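Local coordinates for protein LbaCas13a H328A (C2c2) (Lachnospiraceae bacterium NK4A179, PDB 5WLH) that binds pre-crRNA and probably processes it into a guide, then cleaves guide-matched and other RNA as an HEPN-type CRISPR-Cas13a ribonuclease, at residues D641-N646 and I662-D667; D655-L660 and A877-D882; K725-N730 and E856-N861. One frame throughout, in Å; residues are numbered along the deposited sequence.

In the fold
All three contacts lie in one helical region on the same side of the chain's centre. The touching residues of contacts 1 and 3 are buried and almost wholly apolar; contact 2 has a buried apolar part (Leu657, Phe879, Val880) and a partly exposed, charged edge. Contacts 1 and 2 share helix 654-665: contact 1 packs it against helix 635-645, contact 2 against the loop before helix 891-898. Contact 3 joins helix 709-732 to helix 843-861. Contacts 1 and 3 each have one segment that also holds the RNA, by lysines on phosphates, joined by a tyrosine hydroxyl in contact 3 and by a backbone carbonyl on a base N-H in contact 1. Contact 2 lies about 11 Å from the RNA at nearest atoms.

Contact 1. Residues D641-N646 and I662-D667; sequences DKFYSN and IDLYKD. With nucleotides of chain B.
Phe643 reaches from helix 635-645 toward helix 654-665: its CZ lies 4.1 Å from Leu664 CD1, which sits at the ring edge close to its plane. Phe643 CE1 comes within 3.8 Å of Tyr665 OH, approaching the tyrosine ring at the tyrosine's edge. Leu664 CB covers one face of the Tyr665 ring, and the tyrosine hydroxyl is hydrogen-bonded to Glu726 of helix 709-732, so the phenol is fixed at both ring and tip. Leu657, Leu660 and Leu661 also pack on Phe643.

The other side of helix 635-645 faces the RNA, and Asn646 shows how. From CB its CG stands beside the backbone N (chi1 -85°), which lays the amide over one face of the U37 base of chain B. CG is 3.9 Å from C4 of that uracil, and OD1 is 3.7 Å from its C5. ND2 turns back to Lys642 O at 2.8 Å, with the acceptor in the amide plane; Asn646 N reaches the same oxygen from the opposite face of the carbonyl. With an alanine here, this face of the uracil is likely to lose its amide cover, and Lys642 O one of its two donors. U37 N3 donates to Ser645 O at 2.6 Å, in the last turn of the helix. Lys642, its chain bent at chi3 (79°), brings NZ to 2.6 Å from A36 OP1 of chain B.

The chemistry is thus divided: hydrocarbon packing joins the two helices, while the RNA-facing side pairs a lysine with phosphate and a carbonyl acceptor with the N3-H of the uracil, so that both backbone and base of the RNA are held.

Contact 2. Residues D655-L660 and A877-D882; sequences DDLKKL and ADFVPD
Lys658 of helix 654-665 and Asp882 of the loop form the polar link between these segments, a salt bridge from NZ to OD2. The modelled separation of 2.4 Å is very short, so its exact value is doubtful, though the pairing is plain. The lysine leaves the helix with CG anti to the backbone N, then bends at chi3 (-79°) and again at chi4, which brings the ammonium round to the carboxylate. OD1 of Asp882 lies farther from NZ, at 3.4 Å, and the two side chains cross at about a right angle. A second carboxylate, that of Asp655, lies 6.3 Å away (OD1 to Asp882 OD2).

Val880 CG1 crosses the lysine chain obliquely, 3.8 Å from Lys658 CG, with Tyr886 also touching that chain. Next to it, Leu657 CD1 meets the ring of Phe879 at CE1, 3.9 Å away. The other branch of Val880, CG2, covers one face of that ring, so valine and phenylalanine pack on each other as well as on the helix. The backbone at Val880 is left-handed (phi 40°, psi 59°), which turns the loop sharply between Phe879 and Asp882.

Of the polar backbone atoms, Phe879 O is satisfied by Lys640 NZ, from helix 635-645. In the helix, Asp655 O and Asp656 O take the amides of Lys659 and Leu660, while Lys659 NZ has its own salt bridge with Asp663.

Phe879 also reaches Phe643, Tyr644 and Leu661. The arrangement is a loop packed across two neighbouring helices, 635-645 and 654-665, with the salt bridge at its partly exposed edge, consistent with the helical part of Cas13a.

Contact 3. Residues K725-N730 and E856-N861; sequences KEIYYN and EFIKEN. With nucleotides of chain B.
Lys725 NZ is gripped by three oxygens: OP2 of A36 of chain B at 2.6 Å, OP2 of U35 of chain B at 2.8 Å, and Glu726 OE1 at 2.6 Å, the last met nearly along its C-O axis in a salt bridge. Bends at chi2 and chi3 (-73°) fold the lysine past the edge of the Tyr729 ring, where its CD lies in the ring plane. Tyr729 OH donates to OP2 of A34 of chain B at 2.6 Å and also bonds Phe678 N, while Tyr728 CD2 covers one face of its ring. Helix 709-732 is thus two-sided, consistent with a helical region that holds the crRNA: one flank follows consecutive phosphates, the other packs on helix 843-861. On that second flank Ile727 does the touching. Its CG2, anti to the backbone N, comes in the ring plane to the edge of Phe857, 3.6 Å from CE2. Its CD1 meets Ile858 CD1 at 3.8 Å, and Leu660 and Phe854 also pack on this isoleucine. Each helix has an asparagine folded back: Asn730 ND2 onto Glu726 O at 2.9 Å, Asn861 ND2 onto Phe857 O at 3.0 Å, both on a carbonyl lone pair.

Contact 1. Residues D641-N646 and I662-D667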
# COMPACT_ATOMS: atom_id res chain seq x y z
N ASP A 641 -2.52 -35.87 -7.51
CA ASP A 641 -2.64 -36.23 -6.11
C ASP A 641 -3.55 -35.28 -5.34
O ASP A 641 -4.21 -35.70 -4.40
CB ASP A 641 -1.25 -36.27 -5.46
CG ASP A 641 -0.49 -37.53 -5.80
OD1 ASP A 641 -1.06 -38.41 -6.50
OD2 ASP A 641 0.69 -37.64 -5.38
N LYS A 642 -3.61 -34.01 -5.74
CA LYS A 642 -4.54 -33.10 -5.08
C LYS A 642 -5.99 -33.46 -5.37
O LYS A 642 -6.87 -33.26 -4.52
CB LYS A 642 -4.28 -31.65 -5.49
CG LYS A 642 -2.89 -31.17 -5.14
CD LYS A 642 -2.71 -29.70 -5.47
CE LYS A 642 -3.35 -28.86 -4.38
NZ LYS A 642 -2.99 -27.41 -4.56
N PHE A 643 -6.28 -33.97 -6.57
CA PHE A 643 -7.60 -34.55 -6.82
C PHE A 643 -7.87 -35.69 -5.83
O PHE A 643 -8.92 -35.74 -5.18
CB PHE A 643 -7.70 -35.06 -8.26
CG PHE A 643 -8.26 -34.05 -9.23
CD1 PHE A 643 -7.96 -32.70 -9.11
CD2 PHE A 643 -9.08 -34.46 -10.28
CE1 PHE A 643 -8.46 -31.78 -10.02
CE2 PHE A 643 -9.59 -33.55 -11.18
CZ PHE A 643 -9.27 -32.19 -11.05
N TYR A 644 -6.90 -36.59 -5.69
CA TYR A 644 -7.06 -37.74 -4.81
C TYR A 644 -7.21 -37.29 -3.36
O TYR A 644 -8.14 -37.71 -2.66
CB TYR A 644 -5.87 -38.68 -4.95
CG TYR A 644 -5.97 -39.91 -4.08
CD1 TYR A 644 -6.60 -41.06 -4.54
CD2 TYR A 644 -5.44 -39.92 -2.80
CE1 TYR A 644 -6.71 -42.18 -3.74
CE2 TYR A 644 -5.54 -41.04 -1.99
CZ TYR A 644 -6.17 -42.17 -2.47
OH TYR A 644 -6.28 -43.29 -1.69
N SER A 645 -6.30 -36.45 -2.89
CA SER A 645 -6.32 -36.03 -1.49
C SER A 645 -7.55 -35.20 -1.16
O SER A 645 -7.94 -35.14 0.01
CB SER A 645 -5.05 -35.25 -1.15
OG SER A 645 -3.90 -36.08 -1.22
N ASN A 646 -8.15 -34.54 -2.15
CA ASN A 646 -9.39 -33.80 -1.94
C ASN A 646 -10.62 -34.69 -2.09
O ASN A 646 -11.74 -34.18 -2.05
CB ASN A 646 -9.48 -32.61 -2.91
CG ASN A 646 -8.77 -31.37 -2.39
OD1 ASN A 646 -9.29 -30.64 -1.54
ND2 ASN A 646 -7.55 -31.15 -2.86
N ILE A 662 -6.51 -33.78 -17.53
CA ILE A 662 -5.81 -33.43 -18.75
C ILE A 662 -6.24 -32.05 -19.23
O ILE A 662 -5.41 -31.23 -19.63
CB ILE A 662 -6.02 -34.51 -19.83
CG1 ILE A 662 -5.38 -35.82 -19.39
CG2 ILE A 662 -5.44 -34.06 -21.16
CD1 ILE A 662 -5.76 -37.01 -20.25
N ASP A 663 -7.55 -31.77 -19.18
CA ASP A 663 -8.04 -30.45 -19.58
C ASP A 663 -7.41 -29.34 -18.76
O ASP A 663 -7.01 -28.30 -19.30
CB ASP A 663 -9.56 -30.37 -19.42
CG ASP A 663 -10.30 -31.17 -20.47
OD1 ASP A 663 -9.68 -31.68 -21.43
OD2 ASP A 663 -11.53 -31.29 -20.30
N LEU A 664 -7.31 -29.53 -17.44
CA LEU A 664 -6.87 -28.45 -16.56
C LEU A 664 -5.37 -28.22 -16.63
O LEU A 664 -4.92 -27.08 -16.51
CB LEU A 664 -7.29 -28.73 -15.12
CG LEU A 664 -8.81 -28.78 -14.85
CD1 LEU A 664 -9.09 -28.78 -13.37
CD2 LEU A 664 -9.54 -27.62 -15.54
N TYR A 665 -4.58 -29.28 -16.82
CA TYR A 665 -3.15 -29.19 -16.56
C TYR A 665 -2.28 -29.46 -17.79
O TYR A 665 -1.05 -29.45 -17.66
CB TYR A 665 -2.78 -30.14 -15.42
CG TYR A 665 -3.62 -29.86 -14.19
CD1 TYR A 665 -3.77 -28.55 -13.72
CD2 TYR A 665 -4.27 -30.87 -13.50
CE1 TYR A 665 -4.55 -28.28 -12.61
CE2 TYR A 665 -5.05 -30.60 -12.38
CZ TYR A 665 -5.18 -29.31 -11.94
OH TYR A 665 -5.96 -29.03 -10.83
N LYS A 666 -2.89 -29.65 -18.96
CA LYS A 666 -2.11 -29.87 -20.18
C LYS A 666 -1.27 -28.66 -20.54
O LYS A 666 -0.18 -28.81 -21.11
CB LYS A 666 -3.04 -30.22 -21.35
CG LYS A 666 -4.02 -29.12 -21.75
CD LYS A 666 -5.02 -29.56 -22.81
CE LYS A 666 -6.21 -28.61 -22.89
NZ LYS A 666 -7.18 -28.99 -23.96
N ASP A 667 -1.76 -27.46 -20.23
CA ASP A 667 -1.02 -26.23 -20.48
C ASP A 667 -0.91 -25.45 -19.19
O ASP A 667 -1.85 -25.40 -18.40
CB ASP A 667 -1.70 -25.37 -21.55
CG ASP A 667 -1.96 -26.14 -22.83
OD1 ASP A 667 -1.04 -26.84 -23.29
OD2 ASP A 667 -3.08 -26.04 -23.36
P U B 37 -8.19 -25.55 3.43
OP1 U B 37 -8.30 -24.07 3.26
OP2 U B 37 -8.25 -26.19 4.78
O5' U B 37 -9.37 -26.15 2.56
C5' U B 37 -9.42 -27.52 2.24
C4' U B 37 -10.58 -28.29 2.86
O4' U B 37 -10.52 -29.58 2.22
C3' U B 37 -10.43 -28.59 4.34
O3' U B 37 -11.66 -29.14 4.84
C2' U B 37 -9.38 -29.69 4.29
O2' U B 37 -9.26 -30.46 5.47
C1' U B 37 -9.87 -30.50 3.08
N1 U B 37 -8.77 -31.09 2.30
C2 U B 37 -8.80 -32.44 2.05
O2 U B 37 -9.71 -33.15 2.45
N3 U B 37 -7.75 -32.90 1.30
C4 U B 37 -6.69 -32.15 0.81
O4 U B 37 -5.80 -32.69 0.16
C5 U B 37 -6.74 -30.76 1.11
C6 U B 37 -7.75 -30.29 1.83
P A B 36 -5.02 -25.08 -2.65
OP1 A B 36 -4.86 -26.51 -2.99
OP2 A B 36 -5.88 -24.20 -3.48
O5' A B 36 -5.54 -24.93 -1.17
C5' A B 36 -6.82 -25.43 -0.81
C4' A B 36 -6.75 -26.20 0.48
O4' A B 36 -5.87 -27.34 0.33
C3' A B 36 -6.21 -25.43 1.67
O3' A B 36 -6.79 -26.06 2.82
C2' A B 36 -4.72 -25.75 1.60
O2' A B 36 -4.01 -25.52 2.80
C1' A B 36 -4.76 -27.22 1.22
N9 A B 36 -3.61 -27.76 0.50
C8 A B 36 -2.86 -27.19 -0.50
N7 A B 36 -1.94 -28.01 -0.97
C5 A B 36 -2.13 -29.19 -0.26
C6 A B 36 -1.49 -30.44 -0.29
N6 A B 36 -0.47 -30.73 -1.11
N1 A B 36 -1.94 -31.40 0.56
C2 A B 36 -2.96 -31.12 1.38
N3 A B 36 -3.64 -29.99 1.49
C4 A B 36 -3.17 -29.05 0.64

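Contact 2. Residues D655-L660 and A877-D882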
# COMPACT_ATOMS: atom_id res chain seq x y z
N ASP A 655 -11.89 -42.18 -14.74
CA ASP A 655 -11.78 -41.82 -16.15
C ASP A 655 -12.33 -40.42 -16.43
O ASP A 655 -11.75 -39.66 -17.22
CB ASP A 655 -12.51 -42.85 -17.02
CG ASP A 655 -11.67 -44.07 -17.29
OD1 ASP A 655 -10.43 -44.01 -17.08
OD2 ASP A 655 -12.24 -45.09 -17.72
N ASP A 656 -13.47 -40.08 -15.81
CA ASP A 656 -14.00 -38.73 -15.91
C ASP A 656 -13.04 -37.72 -15.29
O ASP A 656 -12.84 -36.63 -15.85
CB ASP A 656 -15.35 -38.63 -15.21
CG ASP A 656 -16.44 -39.45 -15.91
OD1 ASP A 656 -16.13 -40.12 -16.92
OD2 ASP A 656 -17.60 -39.40 -15.45
N LEU A 657 -12.45 -38.06 -14.14
CA LEU A 657 -11.46 -37.18 -13.52
C LEU A 657 -10.20 -37.07 -14.37
O LEU A 657 -9.56 -36.01 -14.41
CB LEU A 657 -11.12 -37.66 -12.12
CG LEU A 657 -12.31 -37.60 -11.15
CD1 LEU A 657 -11.98 -38.24 -9.80
CD2 LEU A 657 -12.79 -36.16 -10.99
N LYS A 658 -9.82 -38.16 -15.04
CA LYS A 658 -8.66 -38.09 -15.92
C LYS A 658 -8.90 -37.10 -17.05
O LYS A 658 -8.01 -36.31 -17.38
CB LYS A 658 -8.34 -39.47 -16.51
CG LYS A 658 -7.29 -39.40 -17.63
CD LYS A 658 -7.40 -40.56 -18.60
CE LYS A 658 -6.77 -41.80 -18.02
NZ LYS A 658 -5.36 -41.52 -17.66
N LYS A 659 -10.08 -37.14 -17.66
CA LYS A 659 -10.40 -36.18 -18.70
C LYS A 659 -10.26 -34.76 -18.18
O LYS A 659 -9.65 -33.90 -18.83
CB LYS A 659 -11.82 -36.42 -19.23
CG LYS A 659 -12.26 -35.41 -20.27
CD LYS A 659 -13.18 -34.38 -19.67
CE LYS A 659 -14.02 -33.67 -20.73
NZ LYS A 659 -13.20 -32.82 -21.64
N LEU A 660 -10.83 -34.49 -17.00
CA LEU A 660 -10.71 -33.17 -16.39
C LEU A 660 -9.25 -32.82 -16.12
O LEU A 660 -8.80 -31.71 -16.44
CB LEU A 660 -11.54 -33.12 -15.10
CG LEU A 660 -11.54 -31.80 -14.31
CD1 LEU A 660 -11.98 -30.66 -15.19
CD2 LEU A 660 -12.45 -31.90 -13.11
N ALA A 877 -1.63 -44.68 -5.50
CA ALA A 877 -0.81 -44.97 -6.66
C ALA A 877 -1.63 -45.53 -7.82
O ALA A 877 -1.14 -45.53 -8.96
CB ALA A 877 0.31 -45.94 -6.29
N ASP A 878 -2.84 -46.00 -7.56
CA ASP A 878 -3.72 -46.53 -8.60
C ASP A 878 -4.55 -45.46 -9.29
O ASP A 878 -5.17 -45.74 -10.32
CB ASP A 878 -4.67 -47.58 -8.01
CG ASP A 878 -3.95 -48.87 -7.63
OD1 ASP A 878 -2.76 -49.02 -7.99
OD2 ASP A 878 -4.58 -49.72 -6.97
N PHE A 879 -4.60 -44.24 -8.75
CA PHE A 879 -5.45 -43.19 -9.31
C PHE A 879 -4.73 -42.54 -10.48
O PHE A 879 -3.71 -41.87 -10.30
CB PHE A 879 -5.82 -42.16 -8.24
CG PHE A 879 -6.54 -40.97 -8.79
CD1 PHE A 879 -7.79 -41.11 -9.37
CD2 PHE A 879 -5.97 -39.71 -8.72
CE1 PHE A 879 -8.46 -40.01 -9.88
CE2 PHE A 879 -6.63 -38.61 -9.23
CZ PHE A 879 -7.88 -38.76 -9.80
N VAL A 880 -5.27 -42.75 -11.68
CA VAL A 880 -4.76 -42.20 -12.94
C VAL A 880 -3.24 -42.23 -12.97
O VAL A 880 -2.60 -41.18 -13.11
CB VAL A 880 -5.30 -40.78 -13.17
CG1 VAL A 880 -5.12 -40.36 -14.62
CG2 VAL A 880 -6.77 -40.72 -12.80
N PRO A 881 -2.60 -43.40 -12.83
CA PRO A 881 -1.13 -43.44 -12.87
C PRO A 881 -0.56 -43.12 -14.24
O PRO A 881 0.64 -42.84 -14.35
CB PRO A 881 -0.81 -44.88 -12.46
CG PRO A 881 -1.98 -45.66 -12.95
CD PRO A 881 -3.19 -44.76 -12.82
N ASP A 882 -1.39 -43.15 -15.29
CA ASP A 882 -1.00 -42.86 -16.66
C ASP A 882 -1.10 -41.37 -16.99
O ASP A 882 -1.12 -41.01 -18.17
CB ASP A 882 -1.87 -43.67 -17.62
CG ASP A 882 -3.33 -43.73 -17.16
OD1 ASP A 882 -3.57 -43.90 -15.95
OD2 ASP A 882 -4.23 -43.60 -18.01

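Contact 3. Residues K725-N730 and E856-N861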
# COMPACT_ATOMS: atom_id res chain seq x y z
N LYS A 725 -12.95 -24.97 -8.06
CA LYS A 725 -11.92 -23.93 -8.01
C LYS A 725 -10.89 -24.15 -9.11
O LYS A 725 -10.54 -23.22 -9.85
CB LYS A 725 -11.25 -23.93 -6.63
CG LYS A 725 -10.29 -22.73 -6.44
CD LYS A 725 -8.82 -23.12 -6.71
CE LYS A 725 -8.26 -23.99 -5.60
NZ LYS A 725 -6.83 -24.37 -5.86
N GLU A 726 -10.42 -25.39 -9.25
CA GLU A 726 -9.45 -25.68 -10.30
C GLU A 726 -10.06 -25.46 -11.67
O GLU A 726 -9.39 -24.94 -12.58
CB GLU A 726 -8.93 -27.10 -10.14
CG GLU A 726 -8.06 -27.29 -8.91
CD GLU A 726 -6.74 -26.53 -9.00
OE1 GLU A 726 -6.45 -25.74 -8.09
OE2 GLU A 726 -5.99 -26.73 -9.98
N ILE A 727 -11.34 -25.81 -11.85
CA ILE A 727 -11.98 -25.57 -13.14
C ILE A 727 -12.11 -24.09 -13.42
O ILE A 727 -11.89 -23.63 -14.55
CB ILE A 727 -13.36 -26.25 -13.18
CG1 ILE A 727 -13.20 -27.77 -13.09
CG2 ILE A 727 -14.11 -25.79 -14.43
CD1 ILE A 727 -14.53 -28.50 -13.00
N TYR A 728 -12.47 -23.32 -12.39
CA TYR A 728 -12.66 -21.88 -12.54
C TYR A 728 -11.42 -21.25 -13.15
O TYR A 728 -11.49 -20.55 -14.16
CB TYR A 728 -12.98 -21.27 -11.17
CG TYR A 728 -13.27 -19.79 -11.17
CD1 TYR A 728 -14.51 -19.30 -11.52
CD2 TYR A 728 -12.29 -18.87 -10.80
CE1 TYR A 728 -14.78 -17.96 -11.52
CE2 TYR A 728 -12.56 -17.52 -10.78
CZ TYR A 728 -13.79 -17.07 -11.14
OH TYR A 728 -14.05 -15.73 -11.12
N TYR A 729 -10.27 -21.55 -12.57
CA TYR A 729 -9.06 -20.86 -13.01
C TYR A 729 -8.49 -21.46 -14.29
O TYR A 729 -8.03 -20.72 -15.16
CB TYR A 729 -8.01 -20.87 -11.90
CG TYR A 729 -8.42 -20.01 -10.72
CD1 TYR A 729 -8.55 -18.63 -10.86
CD2 TYR A 729 -8.67 -20.58 -9.48
CE1 TYR A 729 -8.93 -17.83 -9.79
CE2 TYR A 729 -9.04 -19.80 -8.41
CZ TYR A 729 -9.16 -18.42 -8.57
OH TYR A 729 -9.55 -17.65 -7.51
N ASN A 730 -8.53 -22.79 -14.43
CA ASN A 730 -7.75 -23.46 -15.45
C ASN A 730 -8.53 -23.81 -16.71
O ASN A 730 -7.91 -24.22 -17.71
CB ASN A 730 -7.11 -24.71 -14.86
CG ASN A 730 -6.11 -24.38 -13.77
OD1 ASN A 730 -5.00 -23.97 -14.05
ND2 ASN A 730 -6.51 -24.56 -12.51
N GLU A 856 -23.32 -22.72 -15.91
CA GLU A 856 -23.67 -23.17 -17.25
C GLU A 856 -22.49 -23.87 -17.92
O GLU A 856 -22.67 -24.87 -18.63
CB GLU A 856 -24.15 -21.98 -18.09
CG GLU A 856 -24.34 -22.30 -19.57
CD GLU A 856 -25.00 -21.16 -20.33
OE1 GLU A 856 -26.19 -21.30 -20.69
OE2 GLU A 856 -24.33 -20.14 -20.58
N PHE A 857 -21.27 -23.36 -17.69
CA PHE A 857 -20.06 -24.01 -18.20
C PHE A 857 -19.93 -25.44 -17.69
O PHE A 857 -19.56 -26.35 -18.45
CB PHE A 857 -18.83 -23.18 -17.78
CG PHE A 857 -17.51 -23.77 -18.20
CD1 PHE A 857 -17.10 -23.71 -19.52
CD2 PHE A 857 -16.67 -24.34 -17.26
CE1 PHE A 857 -15.88 -24.22 -19.90
CE2 PHE A 857 -15.44 -24.86 -17.65
CZ PHE A 857 -15.05 -24.80 -18.98
N ILE A 858 -20.21 -25.64 -16.41
CA ILE A 858 -20.16 -26.98 -15.82
C ILE A 858 -21.18 -27.89 -16.50
O ILE A 858 -20.86 -29.00 -16.94
CB ILE A 858 -20.39 -26.90 -14.30
CG1 ILE A 858 -19.23 -26.16 -13.62
CG2 ILE A 858 -20.57 -28.28 -13.70
CD1 ILE A 858 -17.94 -26.93 -13.63
N LYS A 859 -22.43 -27.41 -16.60
CA LYS A 859 -23.48 -28.20 -17.24
C LYS A 859 -23.15 -28.54 -18.68
O LYS A 859 -23.46 -29.64 -19.15
CB LYS A 859 -24.81 -27.43 -17.16
CG LYS A 859 -25.53 -27.58 -15.82
CD LYS A 859 -26.73 -26.63 -15.70
CE LYS A 859 -26.30 -25.22 -15.31
NZ LYS A 859 -27.38 -24.38 -14.71
N GLU A 860 -22.48 -27.63 -19.39
CA GLU A 860 -22.18 -27.87 -20.80
C GLU A 860 -20.99 -28.79 -20.98
O GLU A 860 -20.99 -29.63 -21.89
CB GLU A 860 -21.94 -26.54 -21.51
CG GLU A 860 -23.20 -25.77 -21.84
CD GLU A 860 -24.03 -26.45 -22.91
OE1 GLU A 860 -23.44 -27.14 -23.77
OE2 GLU A 860 -25.28 -26.31 -22.88
N ASN A 861 -19.96 -28.66 -20.14
CA ASN A 861 -18.68 -29.29 -20.42
C ASN A 861 -18.29 -30.39 -19.45
O ASN A 861 -17.48 -31.25 -19.82
CB ASN A 861 -17.57 -28.23 -20.42
CG ASN A 861 -17.75 -27.20 -21.51
OD1 ASN A 861 -17.25 -27.37 -22.62
ND2 ASN A 861 -18.47 -26.13 -21.20
P A B 34 -6.85 -15.45 -7.37
OP1 A B 34 -5.82 -15.89 -8.35
OP2 A B 34 -8.30 -15.34 -7.77
O5' A B 34 -6.82 -16.28 -6.02
C5' A B 34 -5.60 -16.75 -5.46
C4' A B 34 -5.81 -17.95 -4.58
O4' A B 34 -6.39 -17.54 -3.30
C3' A B 34 -6.75 -19.03 -5.16
O3' A B 34 -6.22 -20.32 -4.88
C2' A B 34 -8.03 -18.84 -4.34
O2' A B 34 -8.83 -20.00 -4.21
C1' A B 34 -7.48 -18.39 -2.99
N9 A B 34 -8.47 -17.69 -2.16
C8 A B 34 -9.14 -16.51 -2.35
N7 A B 34 -9.99 -16.23 -1.39
C5 A B 34 -9.89 -17.31 -0.52
C6 A B 34 -10.52 -17.64 0.69
N6 A B 34 -11.45 -16.88 1.29
N1 A B 34 -10.18 -18.80 1.30
C2 A B 34 -9.25 -19.57 0.71
N3 A B 34 -8.59 -19.37 -0.42
C4 A B 34 -8.95 -18.21 -0.99
P U B 35 -4.94 -20.88 -5.67
OP1 U B 35 -4.30 -19.80 -6.45
OP2 U B 35 -5.33 -22.07 -6.48
O5' U B 35 -4.02 -21.36 -4.47
C5' U B 35 -2.93 -22.23 -4.68
C4' U B 35 -2.32 -22.58 -3.36
O4' U B 35 -1.81 -21.39 -2.73
C3' U B 35 -3.31 -23.14 -2.35
O3' U B 35 -3.53 -24.51 -2.56
C2' U B 35 -2.64 -22.83 -1.02
O2' U B 35 -1.68 -23.82 -0.69
C1' U B 35 -1.91 -21.50 -1.33
N1 U B 35 -2.67 -20.34 -0.82
C2 U B 35 -2.49 -20.04 0.51
O2 U B 35 -1.72 -20.66 1.23
N3 U B 35 -3.21 -18.98 0.97
C4 U B 35 -4.11 -18.22 0.25
O4 U B 35 -4.70 -17.31 0.83
C5 U B 35 -4.26 -18.60 -1.12
C6 U B 35 -3.55 -19.63 -1.60
P A B 36 -5.02 -25.08 -2.65
OP1 A B 36 -4.86 -26.51 -2.99
OP2 A B 36 -5.88 -24.20 -3.48
O5' A B 36 -5.54 -24.93 -1.17
C5' A B 36 -6.82 -25.43 -0.81
C4' A B 36 -6.75 -26.20 0.48
O4' A B 36 -5.87 -27.34 0.33
C3' A B 36 -6.21 -25.43 1.67
O3' A B 36 -6.79 -26.06 2.82
C2' A B 36 -4.72 -25.75 1.60
O2' A B 36 -4.01 -25.52 2.80
C1' A B 36 -4.76 -27.22 1.22
N9 A B 36 -3.61 -27.76 0.50
C8 A B 36 -2.86 -27.19 -0.50
N7 A B 36 -1.94 -28.01 -0.97
C5 A B 36 -2.13 -29.19 -0.26
C6 A B 36 -1.49 -30.44 -0.29
N6 A B 36 -0.47 -30.73 -1.11
N1 A B 36 -1.94 -31.40 0.56
C2 A B 36 -2.96 -31.12 1.38
N3 A B 36 -3.64 -29.99 1.49
C4 A B 36 -3.17 -29.05 0.64